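Local coordinates for 16S rRNA (adenine(1408)-N(1))-methyltransferase (Escherichia coli, PDB 3MTE), which methylates the N1 position of adenine 1408 in 16S rRNA of assembled 30S subunits, using S-adenosylmethionine, and so confers resistance to several aminoglycosides, at residues A[31-36]-A[103-108]; A[39-44]-A[194-199]; A[48-53]-A[79-84]. One frame throughout, in Å; residues are numbered along the deposited sequence. Where two conformers were deposited one is given.

Contact 1 (A[31-36]-A[103-108]). With SAM (S-adenosylmethionine), chain C.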
loop_
_atom_site.group_PDB
_atom_site.type_symbol
_atom_site.label_atom_id
_atom_site.label_comp_id
_atom_site.label_asym_id
_atom_site.label_seq_id
_atom_site.Cartn_x
_atom_site.Cartn_y
_atom_site.Cartn_z
ATOM N N HIS A 31 -6.422 -3.208 -7.968
ATOM C CA HIS A 31 -5.630 -3.280 -6.738
ATOM C C HIS A 31 -5.077 -1.914 -6.375
ATOM O O HIS A 31 -4.571 -1.203 -7.245
ATOM C CB HIS A 31 -4.462 -4.245 -6.916
ATOM C CG HIS A 31 -3.595 -4.342 -5.701
ATOM N ND1 HIS A 31 -3.934 -5.123 -4.617
ATOM C CD2 HIS A 31 -2.444 -3.706 -5.365
ATOM C CE1 HIS A 31 -3.021 -4.976 -3.670
ATOM N NE2 HIS A 31 -2.103 -4.127 -4.102
ATOM N N ILE A 32 -5.160 -1.540 -5.097
ATOM C CA ILE A 32 -4.568 -0.281 -4.636
ATOM C C ILE A 32 -3.421 -0.564 -3.690
ATOM O O ILE A 32 -3.581 -1.322 -2.732
ATOM C CB ILE A 32 -5.598 0.629 -3.919
ATOM C CG1 ILE A 32 -6.631 1.144 -4.924
ATOM C CG2 ILE A 32 -4.879 1.799 -3.201
ATOM C CD1 ILE A 32 -7.736 1.979 -4.281
ATOM N N ASP A 33 -2.265 0.029 -3.973
ATOM C CA ASP A 33 -1.096 -0.079 -3.078
ATOM C C ASP A 33 -0.848 1.307 -2.473
ATOM O O ASP A 33 -0.491 2.253 -3.183
ATOM C CB ASP A 33 0.118 -0.564 -3.871
ATOM C CG ASP A 33 1.356 -0.794 -2.997
ATOM O OD1 ASP A 33 1.208 -1.289 -1.853
ATOM O OD2 ASP A 33 2.472 -0.487 -3.473
ATOM N N LEU A 34 -1.052 1.436 -1.162
ATOM C CA LEU A 34 -0.970 2.734 -0.491
ATOM C C LEU A 34 0.430 2.957 0.081
ATOM O O LEU A 34 0.966 2.091 0.771
ATOM C CB LEU A 34 -2.012 2.811 0.634
ATOM C CG LEU A 34 -2.027 4.084 1.495
ATOM C CD1 LEU A 34 -2.282 5.355 0.663
ATOM C CD2 LEU A 34 -3.064 3.940 2.605
ATOM N N GLY A 35 1.020 4.120 -0.190
ATOM C CA GLY A 35 2.399 4.370 0.207
ATOM C C GLY A 35 3.310 3.492 -0.629
ATOM O O GLY A 35 4.160 2.750 -0.093
ATOM N N THR A 36 3.144 3.605 -1.951
ATOM C CA THR A 36 3.723 2.669 -2.919
ATOM C C THR A 36 5.228 2.853 -3.131
ATOM O O THR A 36 5.923 1.915 -3.553
ATOM C CB THR A 36 2.938 2.693 -4.284
ATOM O OG1 THR A 36 3.195 1.481 -5.014
ATOM C CG2 THR A 36 3.345 3.894 -5.122
ATOM N N SER A 103 -8.671 -5.381 -3.896
ATOM C CA SER A 103 -7.643 -5.723 -2.917
ATOM C C SER A 103 -6.808 -4.484 -2.640
ATOM O O SER A 103 -6.726 -3.578 -3.468
ATOM C CB SER A 103 -6.772 -6.871 -3.425
ATOM O OG SER A 103 -6.220 -6.587 -4.703
ATOM N N ILE A 104 -6.172 -4.442 -1.475
ATOM C CA ILE A 104 -5.412 -3.262 -1.084
ATOM C C ILE A 104 -4.245 -3.678 -0.202
ATOM O O ILE A 104 -4.390 -4.571 0.630
ATOM C CB ILE A 104 -6.317 -2.237 -0.373
ATOM C CG1 ILE A 104 -5.499 -1.084 0.212
ATOM C CG2 ILE A 104 -7.157 -2.909 0.712
ATOM C CD1 ILE A 104 -6.328 0.163 0.422
ATOM N N SER A 105 -3.086 -3.056 -0.409
ATOM C CA SER A 105 -1.888 -3.381 0.368
ATOM C C SER A 105 -1.258 -2.121 0.934
ATOM O O SER A 105 -1.316 -1.037 0.321
ATOM C CB SER A 105 -0.875 -4.121 -0.511
ATOM O OG SER A 105 -0.573 -3.353 -1.676
ATOM N N ILE A 106 -0.664 -2.261 2.120
ATOM C CA ILE A 106 0.270 -1.270 2.641
ATOM C C ILE A 106 1.546 -2.043 2.957
ATOM O O ILE A 106 1.554 -2.868 3.866
ATOM C CB ILE A 106 -0.256 -0.571 3.910
ATOM C CG1 ILE A 106 -1.633 0.050 3.661
ATOM C CG2 ILE A 106 0.740 0.506 4.373
ATOM C CD1 ILE A 106 -2.263 0.699 4.902
ATOM N N LEU A 107 2.596 -1.815 2.173
ATOM C CA LEU A 107 3.825 -2.611 2.268
ATOM C C LEU A 107 4.992 -1.792 2.798
ATOM O O LEU A 107 5.380 -0.794 2.198
ATOM C CB LEU A 107 4.212 -3.161 0.896
ATOM C CG LEU A 107 3.122 -3.937 0.137
ATOM C CD1 LEU A 107 3.602 -4.248 -1.275
ATOM C CD2 LEU A 107 2.763 -5.219 0.880
ATOM N N PHE A 108 5.558 -2.244 3.913
ATOM C CA PHE A 108 6.702 -1.597 4.536
ATOM C C PHE A 108 6.483 -0.104 4.783
ATOM O O PHE A 108 7.333 0.710 4.456
ATOM C CB PHE A 108 7.968 -1.874 3.712
ATOM C CG PHE A 108 8.129 -3.321 3.352
ATOM C CD1 PHE A 108 8.565 -4.246 4.298
ATOM C CD2 PHE A 108 7.806 -3.775 2.075
ATOM C CE1 PHE A 108 8.686 -5.593 3.961
ATOM C CE2 PHE A 108 7.938 -5.108 1.742
ATOM C CZ PHE A 108 8.373 -6.019 2.692
HETATM N N SAM C . 5.580 0.345 -0.264
HETATM C CA SAM C . 6.949 0.827 -0.426
HETATM C C SAM C . 7.900 -0.320 -0.740
HETATM O OXT SAM C . 7.562 -1.486 -0.530
HETATM C CB SAM C . 7.438 1.542 0.837
HETATM C CG SAM C . 8.436 2.645 0.516
HETATM S SD SAM C . 8.854 3.661 1.958
HETATM C CE SAM C . 9.333 2.400 3.154
HETATM C "C5'" SAM C . 7.257 4.161 2.636
HETATM C "C4'" SAM C . 6.447 5.057 1.686
HETATM O "O4'" SAM C . 5.291 5.478 2.380
HETATM C "C3'" SAM C . 7.173 6.315 1.228
HETATM O "O3'" SAM C . 7.136 6.405 -0.175
HETATM C "C2'" SAM C . 6.338 7.471 1.749
HETATM O "O2'" SAM C . 6.311 8.584 0.870
HETATM C "C1'" SAM C . 4.985 6.800 1.963
HETATM N N9 SAM C . 4.222 7.515 3.000
HETATM C C8 SAM C . 4.691 8.043 4.176
HETATM N N7 SAM C . 3.646 8.622 4.817
HETATM C C5 SAM C . 2.535 8.466 4.064
HETATM C C6 SAM C . 1.217 8.864 4.228
HETATM N N6 SAM C . 0.848 9.542 5.317
HETATM N N1 SAM C . 0.296 8.536 3.263
HETATM C C2 SAM C . 0.660 7.843 2.123
HETATM N N3 SAM C . 1.975 7.456 1.967
HETATM C C4 SAM C . 2.885 7.770 2.919
HETATM O O HOH W 1 2.698 -0.050 0.073
HETATM O O HOH W 2 4.192 1.938 2.667
#
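Parallel pairing of strands 29-34 and 101-107 puts Ile32, Asp33 and Leu34 beside Ile104, Ser105 and Ile106 at the centre of the Rossmann-like methyltransferase sheet, where the chain switches from one half of the fold to the other and the cofactor binds at the C-terminal strand ends. Backbone bonds run from Ile32 N to Ser103 O, from Ser105 N to Ile32 O, and from Leu34 N to Ser105 O (2.9 Å). One face of the pair is polar. The His31 ring, its CG anti to the backbone N (chi1 179°), lies along this face with both nitrogens engaged: ND1 shares a nearly straight bond of 2.7 Å with Ser103 OG, while NE2 donates to Ser105 OG at 3.0 Å, close to the ring plane. Ser105 OG in turn donates to Asp33 OD1 (2.7 Å), from above the carboxylate plane. The other oxygen, Asp33 OD2, accepts from Thr36 OG1, so the carboxylate is gripped at both ends. On the opposite face the packing is apolar, with Leu34 and Ile106 side by side, Leu34 CD2 lying 4.1 Å from Ile106 CD1. Past the paired residues the strands splay, and a water takes the N-H of Leu107. The cofactor's amino group sits at the mouth of the fork, its N donating to Gly35 O at 2.8 Å and to Leu107 O at 2.7 Å.

Contact 2 (A[39-44]-A[194-199]). With SAM (S-adenosylmethionine), chain C.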
loop_
_atom_site.group_PDB
_atom_site.type_symbol
_atom_site.label_atom_id
_atom_site.label_comp_id
_atom_site.label_asym_id
_atom_site.label_seq_id
_atom_site.Cartn_x
_atom_site.Cartn_y
_atom_site.Cartn_z
ATOM N N GLY A 39 7.502 2.709 -6.934
ATOM C CA GLY A 39 6.704 2.184 -8.038
ATOM C C GLY A 39 7.158 0.831 -8.567
ATOM O O GLY A 39 6.450 0.198 -9.348
ATOM N N ARG A 40 8.324 0.362 -8.127
ATOM C CA ARG A 40 8.873 -0.885 -8.661
ATOM C C ARG A 40 8.084 -2.137 -8.276
ATOM O O ARG A 40 8.016 -3.098 -9.057
ATOM C CB ARG A 40 10.341 -1.035 -8.251
ATOM C CG ARG A 40 11.248 -0.016 -8.911
ATOM C CD ARG A 40 12.688 -0.084 -8.400
ATOM N NE ARG A 40 13.434 1.065 -8.903
ATOM C CZ ARG A 40 14.744 1.245 -8.775
ATOM N NH1 ARG A 40 15.492 0.337 -8.159
ATOM N NH2 ARG A 40 15.306 2.341 -9.282
ATOM N N ASN A 41 7.533 -2.163 -7.064
ATOM C CA ASN A 41 6.679 -3.276 -6.665
ATOM C C ASN A 41 5.457 -3.366 -7.578
ATOM O O ASN A 41 5.150 -4.431 -8.099
ATOM C CB ASN A 41 6.209 -3.111 -5.217
ATOM C CG ASN A 41 7.318 -3.366 -4.213
ATOM O OD1 ASN A 41 8.306 -4.039 -4.518
ATOM N ND2 ASN A 41 7.163 -2.818 -3.009
ATOM N N ILE A 42 4.770 -2.236 -7.751
ATOM C CA ILE A 42 3.573 -2.158 -8.607
ATOM C C ILE A 42 3.876 -2.501 -10.060
ATOM O O ILE A 42 3.108 -3.212 -10.727
ATOM C CB ILE A 42 2.946 -0.749 -8.552
ATOM C CG1 ILE A 42 2.032 -0.631 -7.340
ATOM C CG2 ILE A 42 2.148 -0.461 -9.826
ATOM C CD1 ILE A 42 0.701 -1.327 -7.526
ATOM N N TYR A 43 4.998 -1.994 -10.557
ATOM C CA TYR A 43 5.393 -2.279 -11.931
ATOM C C TYR A 43 5.489 -3.782 -12.185
ATOM O O TYR A 43 4.971 -4.288 -13.186
ATOM C CB TYR A 43 6.729 -1.615 -12.269
ATOM C CG TYR A 43 7.090 -1.774 -13.726
ATOM C CD1 TYR A 43 6.649 -0.860 -14.675
ATOM C CD2 TYR A 43 7.849 -2.857 -14.156
ATOM C CE1 TYR A 43 6.960 -1.016 -16.028
ATOM C CE2 TYR A 43 8.165 -3.022 -15.495
ATOM C CZ TYR A 43 7.721 -2.102 -16.423
ATOM O OH TYR A 43 8.045 -2.275 -17.750
ATOM N N LYS A 44 6.172 -4.487 -11.287
ATOM C CA LYS A 44 6.364 -5.929 -11.427
ATOM C C LYS A 44 5.029 -6.669 -11.391
ATOM O O LYS A 44 4.779 -7.564 -12.200
ATOM C CB LYS A 44 7.269 -6.452 -10.304
ATOM C CG LYS A 44 7.495 -7.966 -10.345
ATOM C CD LYS A 44 8.359 -8.374 -11.521
ATOM C CE LYS A 44 8.714 -9.856 -11.455
ATOM N NZ LYS A 44 9.449 -10.308 -12.674
ATOM N N LYS A 194 12.896 -10.627 -0.012
ATOM C CA LYS A 194 13.673 -10.624 -1.253
ATOM C C LYS A 194 12.810 -10.737 -2.509
ATOM O O LYS A 194 13.265 -10.409 -3.606
ATOM C CB LYS A 194 14.728 -11.737 -1.238
ATOM C CG LYS A 194 15.699 -11.615 -0.087
ATOM C CD LYS A 194 16.788 -12.668 -0.140
ATOM C CE LYS A 194 17.801 -12.441 0.980
ATOM N NZ LYS A 194 18.687 -13.621 1.217
ATOM N N GLN A 195 11.566 -11.186 -2.346
ATOM C CA GLN A 195 10.635 -11.312 -3.473
ATOM C C GLN A 195 10.220 -9.965 -4.051
ATOM O O GLN A 195 9.789 -9.881 -5.199
ATOM C CB GLN A 195 9.363 -12.042 -3.042
ATOM C CG GLN A 195 9.579 -13.443 -2.515
ATOM C CD GLN A 195 8.307 -14.021 -1.928
ATOM O OE1 GLN A 195 7.848 -13.586 -0.871
ATOM N NE2 GLN A 195 7.722 -14.997 -2.620
ATOM N N PHE A 196 10.331 -8.908 -3.253
ATOM C CA PHE A 196 9.852 -7.595 -3.681
ATOM C C PHE A 196 10.879 -6.904 -4.567
ATOM O O PHE A 196 12.062 -7.218 -4.515
ATOM C CB PHE A 196 9.499 -6.733 -2.467
ATOM C CG PHE A 196 8.308 -7.243 -1.711
ATOM C CD1 PHE A 196 7.022 -6.914 -2.114
ATOM C CD2 PHE A 196 8.470 -8.099 -0.632
ATOM C CE1 PHE A 196 5.916 -7.401 -1.433
ATOM C CE2 PHE A 196 7.373 -8.586 0.056
ATOM C CZ PHE A 196 6.093 -8.240 -0.345
ATOM N N ASN A 197 10.423 -5.962 -5.382
ATOM C CA ASN A 197 11.313 -5.311 -6.341
ATOM C C ASN A 197 11.744 -3.883 -6.022
ATOM O O ASN A 197 12.591 -3.334 -6.708
ATOM C CB ASN A 197 10.718 -5.380 -7.754
ATOM C CG ASN A 197 10.895 -6.738 -8.375
ATOM O OD1 ASN A 197 11.848 -6.972 -9.117
ATOM N ND2 ASN A 197 9.996 -7.661 -8.047
ATOM N N SER A 198 11.183 -3.274 -4.984
ATOM C CA SER A 198 11.580 -1.906 -4.661
ATOM C C SER A 198 12.992 -1.846 -4.096
ATOM O O SER A 198 13.480 -2.815 -3.515
ATOM C CB SER A 198 10.590 -1.259 -3.687
ATOM O OG SER A 198 10.702 -1.809 -2.382
ATOM N N LEU A 199 13.649 -0.701 -4.248
ATOM C CA LEU A 199 14.991 -0.545 -3.710
ATOM C C LEU A 199 14.960 -0.668 -2.185
ATOM O O LEU A 199 15.844 -1.273 -1.589
ATOM C CB LEU A 199 15.582 0.801 -4.119
ATOM C CG LEU A 199 17.001 1.060 -3.604
ATOM C CD1 LEU A 199 17.945 -0.033 -4.110
ATOM C CD2 LEU A 199 17.473 2.439 -4.051
HETATM N N SAM C . 5.580 0.345 -0.264
HETATM C CA SAM C . 6.949 0.827 -0.426
HETATM C C SAM C . 7.900 -0.320 -0.740
HETATM O OXT SAM C . 7.562 -1.486 -0.530
HETATM C CB SAM C . 7.438 1.542 0.837
HETATM C CG SAM C . 8.436 2.645 0.516
HETATM S SD SAM C . 8.854 3.661 1.958
HETATM C CE SAM C . 9.333 2.400 3.154
HETATM C "C5'" SAM C . 7.257 4.161 2.636
HETATM C "C4'" SAM C . 6.447 5.057 1.686
HETATM O "O4'" SAM C . 5.291 5.478 2.380
HETATM C "C3'" SAM C . 7.173 6.315 1.228
HETATM O "O3'" SAM C . 7.136 6.405 -0.175
HETATM C "C2'" SAM C . 6.338 7.471 1.749
HETATM O "O2'" SAM C . 6.311 8.584 0.870
HETATM C "C1'" SAM C . 4.985 6.800 1.963
HETATM N N9 SAM C . 4.222 7.515 3.000
HETATM C C8 SAM C . 4.691 8.043 4.176
HETATM N N7 SAM C . 3.646 8.622 4.817
HETATM C C5 SAM C . 2.535 8.466 4.064
HETATM C C6 SAM C . 1.217 8.864 4.228
HETATM N N6 SAM C . 0.848 9.542 5.317
HETATM N N1 SAM C . 0.296 8.536 3.263
HETATM C C2 SAM C . 0.660 7.843 2.123
HETATM N N3 SAM C . 1.975 7.456 1.967
HETATM C C4 SAM C . 2.885 7.770 2.919
HETATM O O HOH W 3 15.194 -2.342 -6.830
#
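Asn41 OD1 receives two backbone N-H groups from the 194-199 loop, and the close packing of the contact is built round this one oxygen. Asn197 N, 3.0 Å from Asn41 OD1, approaches nearly in line with the C=O bond; Ser198 N, at the same distance from that oxygen, comes in well above the carbonyl plane. Both bonds are bent, with N-H...O angles near 137°, as expected when consecutive amides converge on a single acceptor. Phe196 CB closes on the same oxygen, which also lies at the edge of the Phe196 ring, and Ser198 CB packs against the amide. With OD1 held by the loop, the other end of the amide is turned to the ligand: Asn41 ND2 stands 2.8 Å from the carboxylate oxygen OXT of S-adenosylmethionine. Helix 40-48, which follows the first strand and glycine-bearing loop of the Rossmann-like fold, thus joins the loop before helix 199-206 over the methionine end of the cofactor. Ser198 is the N-cap of that later helix, its OG bonded to Ala201 N. Toward solvent the contact is carried by long side chains and water. Lys44 touches the Asn197 amide locally, with Lys44 CG 3.4 Å from Asn197 ND2, before its chain bends at chi2 (70°) and leads off. Arg40 runs extended beside Leu199, with Arg40 NH1 4.1 Å from Leu199 CB, and a water bridges NH1 to Asn197 O.

Contact 3 (A[48-53]-A[79-84])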
loop_
_atom_site.group_PDB
_atom_site.type_symbol
_atom_site.label_atom_id
_atom_site.label_comp_id
_atom_site.label_asym_id
_atom_site.label_seq_id
_atom_site.Cartn_x
_atom_site.Cartn_y
_atom_site.Cartn_z
ATOM N N ASN A 48 3.099 -8.539 -14.869
ATOM C CA ASN A 48 2.792 -9.966 -14.784
ATOM C C ASN A 48 1.305 -10.301 -14.666
ATOM O O ASN A 48 0.922 -11.472 -14.740
ATOM C CB ASN A 48 3.575 -10.617 -13.641
ATOM C CG ASN A 48 5.064 -10.675 -13.922
ATOM O OD1 ASN A 48 5.870 -10.091 -13.198
ATOM N ND2 ASN A 48 5.435 -11.369 -14.995
ATOM N N ASP A 49 0.469 -9.282 -14.481
ATOM C CA ASP A 49 -0.974 -9.492 -14.419
ATOM C C ASP A 49 -1.734 -8.408 -15.156
ATOM O O ASP A 49 -2.164 -7.426 -14.546
ATOM C CB ASP A 49 -1.476 -9.556 -12.979
ATOM C CG ASP A 49 -2.963 -9.893 -12.902
ATOM O OD1 ASP A 49 -3.543 -10.222 -13.953
ATOM O OD2 ASP A 49 -3.553 -9.826 -11.806
ATOM N N GLN A 50 -1.913 -8.602 -16.459
ATOM C CA GLN A 50 -2.581 -7.621 -17.300
ATOM C C GLN A 50 -4.097 -7.589 -17.123
ATOM O O GLN A 50 -4.773 -6.793 -17.762
ATOM C CB GLN A 50 -2.238 -7.867 -18.771
ATOM C CG GLN A 50 -0.819 -7.479 -19.137
ATOM C CD GLN A 50 -0.607 -5.981 -19.084
ATOM O OE1 GLN A 50 -1.158 -5.234 -19.900
ATOM N NE2 GLN A 50 0.188 -5.529 -18.119
ATOM N N ASN A 51 -4.622 -8.442 -16.251
ATOM C CA ASN A 51 -6.065 -8.500 -16.008
ATOM C C ASN A 51 -6.489 -7.730 -14.752
ATOM O O ASN A 51 -7.663 -7.715 -14.377
ATOM C CB ASN A 51 -6.534 -9.954 -15.934
ATOM C CG ASN A 51 -6.338 -10.685 -17.242
ATOM O OD1 ASN A 51 -6.572 -10.128 -18.315
ATOM N ND2 ASN A 51 -5.906 -11.939 -17.165
ATOM N N THR A 52 -5.523 -7.073 -14.123
ATOM C CA THR A 52 -5.787 -6.246 -12.950
ATOM C C THR A 52 -5.272 -4.855 -13.249
ATOM O O THR A 52 -4.218 -4.699 -13.876
ATOM C CB THR A 52 -5.040 -6.775 -11.706
ATOM O OG1 THR A 52 -5.539 -8.073 -11.373
ATOM C CG2 THR A 52 -5.236 -5.842 -10.506
ATOM N N PHE A 53 -6.029 -3.848 -12.824
ATOM C CA PHE A 53 -5.577 -2.469 -12.905
ATOM C C PHE A 53 -4.960 -2.054 -11.567
ATOM O O PHE A 53 -5.605 -2.163 -10.525
ATOM C CB PHE A 53 -6.741 -1.544 -13.234
ATOM C CG PHE A 53 -6.319 -0.121 -13.476
ATOM C CD1 PHE A 53 -5.640 0.222 -14.636
ATOM C CD2 PHE A 53 -6.582 0.865 -12.537
ATOM C CE1 PHE A 53 -5.236 1.526 -14.858
ATOM C CE2 PHE A 53 -6.187 2.179 -12.759
ATOM C CZ PHE A 53 -5.509 2.505 -13.917
ATOM N N GLY A 79 6.560 0.061 -21.467
ATOM C CA GLY A 79 5.311 0.748 -21.176
ATOM C C GLY A 79 4.214 -0.203 -20.735
ATOM O O GLY A 79 4.181 -1.350 -21.172
ATOM N N LEU A 80 3.329 0.269 -19.856
ATOM C CA LEU A 80 2.168 -0.504 -19.402
ATOM C C LEU A 80 0.896 0.339 -19.516
ATOM O O LEU A 80 0.962 1.566 -19.451
ATOM C CB LEU A 80 2.341 -0.932 -17.941
ATOM C CG LEU A 80 3.501 -1.873 -17.609
ATOM C CD1 LEU A 80 3.620 -2.100 -16.088
ATOM C CD2 LEU A 80 3.338 -3.194 -18.364
ATOM N N SER A 81 -0.259 -0.305 -19.667
ATOM C CA SER A 81 -1.523 0.432 -19.710
ATOM C C SER A 81 -2.385 0.183 -18.469
ATOM O O SER A 81 -3.439 0.800 -18.303
ATOM C CB SER A 81 -2.307 0.111 -20.990
ATOM O OG SER A 81 -2.531 -1.280 -21.121
ATOM N N ASN A 82 -1.923 -0.705 -17.592
ATOM C CA ASN A 82 -2.696 -1.096 -16.411
ATOM C C ASN A 82 -2.130 -0.565 -15.090
ATOM O O ASN A 82 -2.284 -1.198 -14.040
ATOM C CB ASN A 82 -2.885 -2.614 -16.352
ATOM C CG ASN A 82 -1.576 -3.369 -16.126
ATOM O OD1 ASN A 82 -0.511 -2.956 -16.594
ATOM N ND2 ASN A 82 -1.655 -4.485 -15.400
ATOM N N VAL A 83 -1.485 0.599 -15.142
ATOM C CA VAL A 83 -0.929 1.226 -13.940
ATOM C C VAL A 83 -1.194 2.719 -13.941
ATOM O O VAL A 83 -0.984 3.387 -14.953
ATOM C CB VAL A 83 0.601 1.068 -13.869
ATOM C CG1 VAL A 83 1.187 1.881 -12.682
ATOM C CG2 VAL A 83 0.982 -0.378 -13.755
ATOM N N VAL A 84 -1.632 3.248 -12.804
ATOM C CA VAL A 84 -1.666 4.694 -12.609
ATOM C C VAL A 84 -1.093 5.017 -11.244
ATOM O O VAL A 84 -1.272 4.252 -10.297
ATOM C CB VAL A 84 -3.098 5.279 -12.711
ATOM C CG1 VAL A 84 -3.997 4.715 -11.641
ATOM C CG2 VAL A 84 -3.059 6.807 -12.610
HETATM O O HOH W 4 -0.290 -2.888 -20.521
HETATM O O HOH W 5 -3.657 -3.707 -20.045
#
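Gln50 and Asn82 meet at the entrance to two neighbouring parallel strands, 52-58 and 83-87, which with helix 65-71 form a beta-alpha-beta unit at the edge of the Rossmann-like sheet. The contact gathers the turn leading into the first strand and the loop leading into the second. Among the direct polar bonds, Asn82 ND2 donates to Thr52 O at 3.0 Å, nearly along the carbonyl bond and close to its own amide plane. The CG of Asn82 sits between the backbone N and carbonyl carbon (chi1 67°), which swings the amide across to the turn. Ala46 O at the helix 40-48 side takes a further bond from the same ND2. The Gln50 amide crosses that of Asn82 with the planes 65° apart; Gln50 NE2 gives Asn82 OD1 only a weak bond of 3.1 Å, and Gln50 NE2 also donates to Ala46 O. Water extends the polar link on the exposed side, where Gln50 OE1 accepts from a molecule that in turn takes the N-H of Ser81. Within the turn itself, Asp49 shapes the backbone: its OD1 accepts from Asn51 N in an Asx turn, at the start of a type I turn running from Asp49 to Thr52, and its OD2 accepts from Thr52 OG1 at 2.7 Å. Packing is carried by the Phe53 ring. Turned away from its own backbone N (chi1 -174°), the ring reaches over the start of strand 83-87. Phe53 CD1 lies 3.6 Å from Asn82 C, and Ser81 O sits at the ring edge. The apolar touch is at the far end of the ring, where Phe53 CZ and CE2 each come within 3.5 Å of Val84 CG1.

Overall arrangement
Followed from the N terminus, the chain runs up strand 29-34, through the cofactor loop and along helix 40-48 to the turn before strand 52-58. Contact 3 closes first: helix 65-71 returns the chain to strand 83-87, and this small loop is nested inside those of the other two. Contact 1 closes next, when strand 101-107 pairs beside 29-34. Contact 2 closes last, its 194-199 loop returning to helix 40-48, so contacts 1 and 2 cross. Contacts 1 and 3 share one sheet, linked at His31 and Phe53; Ile42 packs on Asp33 and Val83, and contacts 1 and 2 both touch S-adenosylmethionine.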